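Local coordinates for clostripain-related protein (Bacteroides thetaiotaomicron, PDB 6N9J) that probably cleaves peptide bonds as a secreted cysteine protease of the C11 (clostripain) family, here captured with an irreversible peptide inhibitor, at residues L143-A146 with L147-A150; N319-D322 with N323-C326; M163-V166 with E167-Y170. All blocks are in the same frame, centred on the assembly; numbering follows the deposited sequence.

Contact 1: residues L143-A146 with L147-A150; sequences LNEA and LSVA
S148 folds its hydroxyl back onto the last turn of helix 140-146, where OG donates to the carbonyl oxygen E145 O at 2.6 Å. The torsion that sets OG between the backbone N and the carbonyl carbon (chi1 82°) turns it toward that oxygen. The same oxygen also takes the amide S148 N at 3.1 Å, but from well above the carbonyl plane, whereas the hydroxyl lies only 16° from it. One residue thus grips E145 O twice, from different directions. One residue earlier the bond spans four residues and is nearly straight, L147 N to L143 O at 3.0 Å (N-H...O 169°); the S148 N bond and that of V149 N to A146 O at 3.2 Å span three, while helical phi/psi carry on through V149. On the inner face L143 meets L147, CG against CD1 at 4.2 Å, the two side chains crossing obliquely. M89 and F93 of helix 86-99 and F109 of strand 105-110 pack around this pair. On the outer side E145 folds at chi2 and spends its carboxylate on a salt bridge to K90, while N144 OD1 receives R175. With an alanine here instead of S148, E145 O would probably lose its near-in-plane hydroxyl donor and keep, from this residue, just the amide above the plane. The chemistry is that of a last helical turn in which a hydroxyl supplements the backbone bonds, leucines inward and charged or polar groups outward.

Contact 2: residues N319-D322 with N323-C326; sequences NTTD and NNYC
The carbonyl oxygen N323 O is held by two side chains. T321 OG1 donates to it at 2.7 Å, nearly along the C=O axis (C=O...O angle 162°), and N324 ND2 comes from above the carbonyl plane at 2.8 Å, with that oxygen 29° out of its own amide plane. The threonine hydroxyl arrives from two residues back and the asparagine amide from the next residue, so two side chains, one before D322 and one after it, hold the same carbonyl. T321 keeps OG1 between its backbone N and carbonyl carbon (chi1 47°), which points the hydroxyl across the bend; V238 N also hydrogen-bonds to this OG1. These residues sit at the break in strand 315-327, where the helical backbone of D322 interrupts extended chain. The strand pairs antiparallel with 239-244 and forms a beta hairpin with 333-337: before the bend N319 and T321 bond through their backbones to I240 and V238 on the first side, and beyond it D322, N324 and C326 bond to M338, V336 and K334 on the second. Just before the bend T320 OG1 donates to T321 O at 2.8 Å, in the carbonyl plane and on a lone pair. T320 OG1 also lies 3.3 Å from N324 ND2. The other end of that amide, N324 OD1, has a weak bond to S239 OG. N323 turns the other way, its ND2 bound to S224 O and its backbone N to the hydroxyl of Y222. Farther along the strand Y325 packs on an apolar side chain of the bound peptide.

Contact 3: residues M163-V166 with E167-Y170; sequences MQSV and EVVY
S165 and V166 open helix 166-171 with two backbone bonds, V169 N to S165 O at 3.0 Å, almost straight at 177°, and Y170 N to V166 O at 3.0 Å. S165 stands at the N-cap, where its OG accepts a weak bond from V168 N at 3.3 Å. The same hydroxyl donates to E167 OE1 at 2.8 Å, meeting the carboxylate on its anti side, 16° out of plane. E167 gets there by bending at chi2 (89°), which curls the carboxylate back over the start of the helix and lays it beside V166, OE1 lying 3.6 Å from CG1. Its other oxygen, OE2, is fixed from outside by Y347 N, T346 OG1 and Y360 OH, so this buried acid is met by hydrogen bonds at both oxygens. Before the cap, M163 doubles back through chi2 and chi3, its methyl CE resting against V168 CG1 at 4.0 Å. V168 also sets CG2 against S165 OG at 3.5 Å. Q164, centre of an inverse gamma turn closed by S165 N on M163 O, sends its NE2 to S241 OG and F179 O. Y170 leads outward from the cap, stacking edge-to-face with W366 and making a cation-pi contact with R173. The whole is a serine N-cap on the helix that follows strand 155-159, one of the strand-to-helix connections of the clan CD protease fold.

Contact 3 is buried, about 9 Å from the chain centre to its own centre; contacts 1 and 2 are only partly buried, with exposed residues such as E145 and D322, each centred about 16 Å away on opposite sides of the chain centre. Contacts 1 and 3 belong to two successive helices, 140-146 and 166-171, which precede and follow strand 155-159 in the chain. Contact 2 concerns a break in strand 315-327, which belongs to the same mixed sheet as that strand. Serine hydroxyls serve both helices, bonding a carbonyl in contact 1 and joining a carboxylate to a weakly bound amide in contact 3; threonine and asparagine side chains brace the strand.

Contact 1: residues L143-A146 with L147-A150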
ATOM      1  N   LEU A 143       1.823 -12.526   4.340  1.00 21.86           N
ATOM      2  CA  LEU A 143       1.828 -11.909   3.019  1.00 21.18           C
ATOM      3  C   LEU A 143       3.139 -12.192   2.278  1.00 23.03           C
ATOM      4  O   LEU A 143       3.136 -12.441   1.073  1.00 21.09           O
ATOM      5  CB  LEU A 143       1.596 -10.402   3.134  1.00 17.81           C
ATOM      6  CG  LEU A 143       1.557  -9.567   1.855  1.00 19.69           C
ATOM      7  CD1 LEU A 143       0.481 -10.063   0.879  1.00 19.04           C
ATOM      8  CD2 LEU A 143       1.342  -8.106   2.182  1.00 17.97           C
ATOM      9  N   ASN A 144       4.257 -12.153   2.999  1.00 25.47           N
ATOM     10  CA  ASN A 144       5.565 -12.416   2.399  1.00 27.28           C
ATOM     11  C   ASN A 144       5.703 -13.868   1.965  1.00 25.60           C
ATOM     12  O   ASN A 144       6.427 -14.182   1.026  1.00 29.19           O
ATOM     13  CB  ASN A 144       6.690 -12.056   3.380  1.00 29.32           C
ATOM     14  CG  ASN A 144       8.031 -11.910   2.696  1.00 32.20           C
ATOM     15  OD1 ASN A 144       8.107 -11.493   1.541  1.00 31.89           O
ATOM     16  ND2 ASN A 144       9.099 -12.252   3.406  1.00 34.22           N
ATOM     17  N   GLU A 145       5.006 -14.755   2.659  1.00 26.83           N
ATOM     18  CA  GLU A 145       5.007 -16.166   2.298  1.00 29.59           C
ATOM     19  C   GLU A 145       4.155 -16.410   1.053  1.00 27.03           C
ATOM     20  O   GLU A 145       4.525 -17.203   0.184  1.00 27.33           O
ATOM     21  CB  GLU A 145       4.507 -17.026   3.466  1.00 34.00           C
ATOM     22  CG  GLU A 145       4.247 -18.497   3.116  1.00 38.81           C
ATOM     23  CD  GLU A 145       5.471 -19.201   2.536  1.00 44.76           C
ATOM     24  OE1 GLU A 145       6.606 -18.803   2.882  1.00 47.87           O
ATOM     25  OE2 GLU A 145       5.303 -20.150   1.728  1.00 45.86           O
ATOM     26  N   ALA A 146       3.015 -15.733   0.958  1.00 24.80           N
ATOM     27  CA  ALA A 146       2.163 -15.905  -0.219  1.00 23.39           C
ATOM     28  C   ALA A 146       2.902 -15.373  -1.438  1.00 21.18           C
ATOM     29  O   ALA A 146       2.978 -16.036  -2.463  1.00 24.48           O
ATOM     30  CB  ALA A 146       0.829 -15.205  -0.042  1.00 21.93           C
ATOM     31  N   LEU A 147       3.495 -14.194  -1.293  1.00 18.49           N
ATOM     32  CA  LEU A 147       4.276 -13.584  -2.358  1.00 21.04           C
ATOM     33  C   LEU A 147       5.437 -14.469  -2.847  1.00 25.08           C
ATOM     34  O   LEU A 147       5.990 -14.230  -3.921  1.00 24.54           O
ATOM     35  CB  LEU A 147       4.814 -12.232  -1.890  1.00 14.14           C
ATOM     36  CG  LEU A 147       3.808 -11.087  -1.855  1.00 13.31           C
ATOM     37  CD1 LEU A 147       4.446  -9.888  -1.168  1.00 15.40           C
ATOM     38  CD2 LEU A 147       3.377 -10.708  -3.246  1.00 17.80           C
ATOM     39  N   SER A 148       5.787 -15.497  -2.073  1.00 28.13           N
ATOM     40  CA  SER A 148       6.940 -16.333  -2.394  1.00 30.94           C
ATOM     41  C   SER A 148       6.689 -17.244  -3.599  1.00 33.43           C
ATOM     42  O   SER A 148       7.636 -17.690  -4.234  1.00 36.76           O
ATOM     43  CB  SER A 148       7.349 -17.187  -1.186  1.00 30.78           C
ATOM     44  OG  SER A 148       6.547 -18.355  -1.075  1.00 30.93           O
ATOM     45  N   VAL A 149       5.424 -17.534  -3.892  1.00 31.75           N
ATOM     46  CA  VAL A 149       5.062 -18.368  -5.036  1.00 29.31           C
ATOM     47  C   VAL A 149       4.770 -17.502  -6.253  1.00 29.89           C
ATOM     48  O   VAL A 149       4.511 -18.009  -7.338  1.00 30.06           O
ATOM     49  CB  VAL A 149       3.818 -19.248  -4.760  1.00 28.34           C
ATOM     50  CG1 VAL A 149       3.983 -20.044  -3.469  1.00 29.30           C
ATOM     51  CG2 VAL A 149       2.562 -18.395  -4.717  1.00 25.27           C
ATOM     52  N   ALA A 150       4.795 -16.190  -6.047  1.00 29.76           N
ATOM     53  CA  ALA A 150       4.523 -15.231  -7.105  1.00 27.91           C
ATOM     54  C   ALA A 150       5.817 -14.862  -7.825  1.00 27.39           C
ATOM     55  O   ALA A 150       6.908 -15.083  -7.299  1.00 27.83           O
ATOM     56  CB  ALA A 150       3.857 -13.981  -6.522  1.00 23.42           C
TER

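Contact 2: residues N319-D322 with N323-C326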
ATOM      1  N   ASN A 319       4.412  13.128  -2.367  1.00 14.22           N
ATOM      2  CA  ASN A 319       3.589  14.320  -2.465  1.00 14.68           C
ATOM      3  C   ASN A 319       2.394  14.213  -1.540  1.00 15.77           C
ATOM      4  O   ASN A 319       1.878  13.127  -1.301  1.00 15.59           O
ATOM      5  CB  ASN A 319       3.124  14.554  -3.901  1.00 15.52           C
ATOM      6  CG  ASN A 319       3.288  15.994  -4.334  1.00 20.49           C
ATOM      7  OD1 ASN A 319       3.316  16.901  -3.503  1.00 26.65           O
ATOM      8  ND2 ASN A 319       3.398  16.217  -5.640  1.00 19.85           N
ATOM      9  N   THR A 320       1.963  15.350  -1.012  1.00 17.43           N
ATOM     10  CA  THR A 320       0.801  15.391  -0.140  1.00 15.97           C
ATOM     11  C   THR A 320       0.086  16.721  -0.305  1.00 16.82           C
ATOM     12  O   THR A 320       0.695  17.735  -0.602  1.00 15.50           O
ATOM     13  CB  THR A 320       1.184  15.194   1.342  1.00 19.37           C
ATOM     14  OG1 THR A 320      -0.001  15.159   2.155  1.00 17.11           O
ATOM     15  CG2 THR A 320       2.099  16.328   1.826  1.00 19.83           C
ATOM     16  N   THR A 321      -1.225  16.703  -0.136  1.00 19.74           N
ATOM     17  CA  THR A 321      -1.961  17.939   0.051  1.00 18.76           C
ATOM     18  C   THR A 321      -1.614  18.467   1.453  1.00 19.68           C
ATOM     19  O   THR A 321      -1.117  17.711   2.287  1.00 20.48           O
ATOM     20  CB  THR A 321      -3.465  17.703  -0.120  1.00 18.04           C
ATOM     21  OG1 THR A 321      -3.851  16.546   0.636  1.00 14.88           O
ATOM     22  CG2 THR A 321      -3.772  17.441  -1.584  1.00 14.39           C
ATOM     23  N   ASP A 322      -1.845  19.748   1.717  1.00 20.55           N
ATOM     24  CA  ASP A 322      -1.408  20.338   2.992  1.00 25.07           C
ATOM     25  C   ASP A 322      -2.070  19.666   4.200  1.00 20.53           C
ATOM     26  O   ASP A 322      -1.462  19.534   5.260  1.00 19.15           O
ATOM     27  CB  ASP A 322      -1.681  21.844   3.008  1.00 31.51           C
ATOM     28  CG  ASP A 322      -0.827  22.600   1.995  1.00 38.07           C
ATOM     29  OD1 ASP A 322       0.356  22.228   1.813  1.00 37.90           O
ATOM     30  OD2 ASP A 322      -1.341  23.560   1.376  1.00 42.70           O
ATOM     31  N   ASN A 323      -3.311  19.237   4.021  1.00 18.63           N
ATOM     32  CA  ASN A 323      -4.017  18.458   5.026  1.00 19.18           C
ATOM     33  C   ASN A 323      -4.433  17.132   4.418  1.00 20.76           C
ATOM     34  O   ASN A 323      -4.508  17.004   3.188  1.00 18.85           O
ATOM     35  CB  ASN A 323      -5.254  19.209   5.548  1.00 19.90           C
ATOM     36  CG  ASN A 323      -4.914  20.502   6.264  1.00 25.16           C
ATOM     37  OD1 ASN A 323      -3.840  20.644   6.849  1.00 27.74           O
ATOM     38  ND2 ASN A 323      -5.842  21.453   6.235  1.00 28.12           N
ATOM     39  N   ASN A 324      -4.670  16.142   5.279  1.00 20.13           N
ATOM     40  CA  ASN A 324      -5.325  14.890   4.901  1.00 18.94           C
ATOM     41  C   ASN A 324      -6.489  14.649   5.859  1.00 19.43           C
ATOM     42  O   ASN A 324      -6.453  15.105   7.004  1.00 20.60           O
ATOM     43  CB  ASN A 324      -4.351  13.709   4.955  1.00 22.20           C
ATOM     44  CG  ASN A 324      -3.608  13.495   3.657  1.00 28.76           C
ATOM     45  OD1 ASN A 324      -3.469  12.364   3.190  1.00 33.30           O
ATOM     46  ND2 ASN A 324      -3.131  14.580   3.060  1.00 29.12           N
ATOM     47  N   TYR A 325      -7.513  13.933   5.404  1.00 17.44           N
ATOM     48  CA  TYR A 325      -8.608  13.546   6.285  1.00 18.64           C
ATOM     49  C   TYR A 325      -8.207  12.329   7.115  1.00 17.81           C
ATOM     50  O   TYR A 325      -7.670  11.363   6.584  1.00 14.51           O
ATOM     51  CB  TYR A 325      -9.868  13.256   5.475  1.00 20.08           C
ATOM     52  CG  TYR A 325     -11.123  12.981   6.303  1.00 20.76           C
ATOM     53  CD1 TYR A 325     -11.936  14.018   6.727  1.00 23.39           C
ATOM     54  CD2 TYR A 325     -11.499  11.675   6.626  1.00 18.70           C
ATOM     55  CE1 TYR A 325     -13.086  13.769   7.463  1.00 27.16           C
ATOM     56  CE2 TYR A 325     -12.642  11.413   7.349  1.00 20.63           C
ATOM     57  CZ  TYR A 325     -13.435  12.461   7.766  1.00 26.64           C
ATOM     58  OH  TYR A 325     -14.576  12.209   8.494  1.00 27.83           O
ATOM     59  N   CYS A 326      -8.450  12.391   8.424  1.00 17.74           N
ATOM     60  CA  CYS A 326      -8.106  11.286   9.319  1.00 17.37           C
ATOM     61  C   CYS A 326      -9.286  11.012  10.202  1.00 19.59           C
ATOM     62  O   CYS A 326     -10.127  11.891  10.403  1.00 21.66           O
ATOM     63  CB  CYS A 326      -6.867  11.605  10.178  1.00 18.44           C
ATOM     64  SG  CYS A 326      -5.287  11.655   9.264  1.00 30.79           S
TER

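Contact 3: residues M163-V166 with E167-Y170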
ATOM      1  N   MET A 163       0.198   1.546   4.854  1.00 16.34           N
ATOM      2  CA  MET A 163       1.076   0.478   4.388  1.00 15.52           C
ATOM      3  C   MET A 163       2.481   0.968   4.044  1.00 13.41           C
ATOM      4  O   MET A 163       3.426   0.169   4.034  1.00 13.21           O
ATOM      5  CB  MET A 163       0.450  -0.235   3.173  1.00 10.11           C
ATOM      6  CG  MET A 163      -0.839  -0.998   3.499  1.00 14.71           C
ATOM      7  SD  MET A 163      -0.853  -2.000   5.017  1.00 10.57           S
ATOM      8  CE  MET A 163       0.505  -3.095   4.773  1.00 10.70           C
ATOM      9  N   GLN A 164       2.626   2.269   3.782  1.00 12.21           N
ATOM     10  CA  GLN A 164       3.938   2.832   3.457  1.00 15.68           C
ATOM     11  C   GLN A 164       4.741   3.054   4.757  1.00 17.80           C
ATOM     12  O   GLN A 164       5.062   4.184   5.143  1.00 14.97           O
ATOM     13  CB  GLN A 164       3.801   4.128   2.650  1.00 18.21           C
ATOM     14  CG  GLN A 164       5.059   4.529   1.860  1.00 19.32           C
ATOM     15  CD  GLN A 164       5.281   3.703   0.584  1.00 20.61           C
ATOM     16  OE1 GLN A 164       4.967   2.516   0.529  1.00 22.58           O
ATOM     17  NE2 GLN A 164       5.835   4.340  -0.441  1.00 19.11           N
ATOM     18  N   SER A 165       5.029   1.923   5.405  1.00 19.55           N
ATOM     19  CA  SER A 165       5.802   1.791   6.630  1.00 18.45           C
ATOM     20  C   SER A 165       7.153   1.141   6.321  1.00 18.29           C
ATOM     21  O   SER A 165       7.223   0.195   5.527  1.00 19.06           O
ATOM     22  CB  SER A 165       4.994   0.963   7.645  1.00 17.45           C
ATOM     23  OG  SER A 165       5.794   0.063   8.389  1.00 17.90           O
ATOM     24  N   VAL A 166       8.219   1.650   6.938  1.00 15.58           N
ATOM     25  CA  VAL A 166       9.567   1.170   6.657  1.00 15.05           C
ATOM     26  C   VAL A 166       9.712  -0.271   7.139  1.00 17.20           C
ATOM     27  O   VAL A 166      10.494  -1.043   6.580  1.00 18.00           O
ATOM     28  CB  VAL A 166      10.654   2.087   7.316  1.00 20.98           C
ATOM     29  CG1 VAL A 166      10.669   1.913   8.813  1.00 19.88           C
ATOM     30  CG2 VAL A 166      12.053   1.818   6.742  1.00 19.78           C
ATOM     31  N   GLU A 167       8.943  -0.637   8.164  1.00 15.42           N
ATOM     32  CA  GLU A 167       8.939  -2.007   8.677  1.00 17.94           C
ATOM     33  C   GLU A 167       8.335  -2.991   7.665  1.00 20.13           C
ATOM     34  O   GLU A 167       8.840  -4.096   7.474  1.00 21.99           O
ATOM     35  CB  GLU A 167       8.166  -2.077   9.999  1.00 19.40           C
ATOM     36  CG  GLU A 167       8.836  -1.334  11.163  1.00 23.08           C
ATOM     37  CD  GLU A 167       8.433   0.130  11.265  1.00 24.05           C
ATOM     38  OE1 GLU A 167       7.726   0.628  10.350  1.00 21.36           O
ATOM     39  OE2 GLU A 167       8.834   0.788  12.265  1.00 24.58           O
ATOM     40  N   VAL A 168       7.245  -2.579   7.026  1.00 18.21           N
ATOM     41  CA  VAL A 168       6.553  -3.415   6.052  1.00 19.31           C
ATOM     42  C   VAL A 168       7.372  -3.575   4.781  1.00 18.40           C
ATOM     43  O   VAL A 168       7.578  -4.682   4.291  1.00 21.63           O
ATOM     44  CB  VAL A 168       5.181  -2.816   5.691  1.00 18.62           C
ATOM     45  CG1 VAL A 168       4.501  -3.639   4.598  1.00 18.67           C
ATOM     46  CG2 VAL A 168       4.296  -2.696   6.944  1.00 16.50           C
ATOM     47  N   VAL A 169       7.812  -2.450   4.240  1.00 16.63           N
ATOM     48  CA  VAL A 169       8.597  -2.429   3.021  1.00 17.41           C
ATOM     49  C   VAL A 169       9.930  -3.183   3.206  1.00 19.22           C
ATOM     50  O   VAL A 169      10.355  -3.919   2.312  1.00 17.42           O
ATOM     51  CB  VAL A 169       8.853  -0.976   2.553  1.00 18.63           C
ATOM     52  CG1 VAL A 169       9.778  -0.963   1.370  1.00 23.03           C
ATOM     53  CG2 VAL A 169       7.531  -0.283   2.198  1.00 15.08           C
ATOM     54  N   TYR A 170      10.580  -3.031   4.359  1.00 17.27           N
ATOM     55  CA  TYR A 170      11.807  -3.794   4.593  1.00 17.18           C
ATOM     56  C   TYR A 170      11.500  -5.294   4.665  1.00 17.96           C
ATOM     57  O   TYR A 170      12.241  -6.104   4.109  1.00 19.72           O
ATOM     58  CB  TYR A 170      12.544  -3.344   5.867  1.00 16.10           C
ATOM     59  CG  TYR A 170      13.956  -3.916   5.944  1.00 16.47           C
ATOM     60  CD1 TYR A 170      15.022  -3.271   5.326  1.00 17.76           C
ATOM     61  CD2 TYR A 170      14.209  -5.122   6.588  1.00 16.94           C
ATOM     62  CE1 TYR A 170      16.298  -3.796   5.366  1.00 20.68           C
ATOM     63  CE2 TYR A 170      15.479  -5.652   6.638  1.00 19.85           C
ATOM     64  CZ  TYR A 170      16.523  -4.985   6.027  1.00 22.11           C
ATOM     65  OH  TYR A 170      17.795  -5.512   6.072  1.00 27.38           O
TER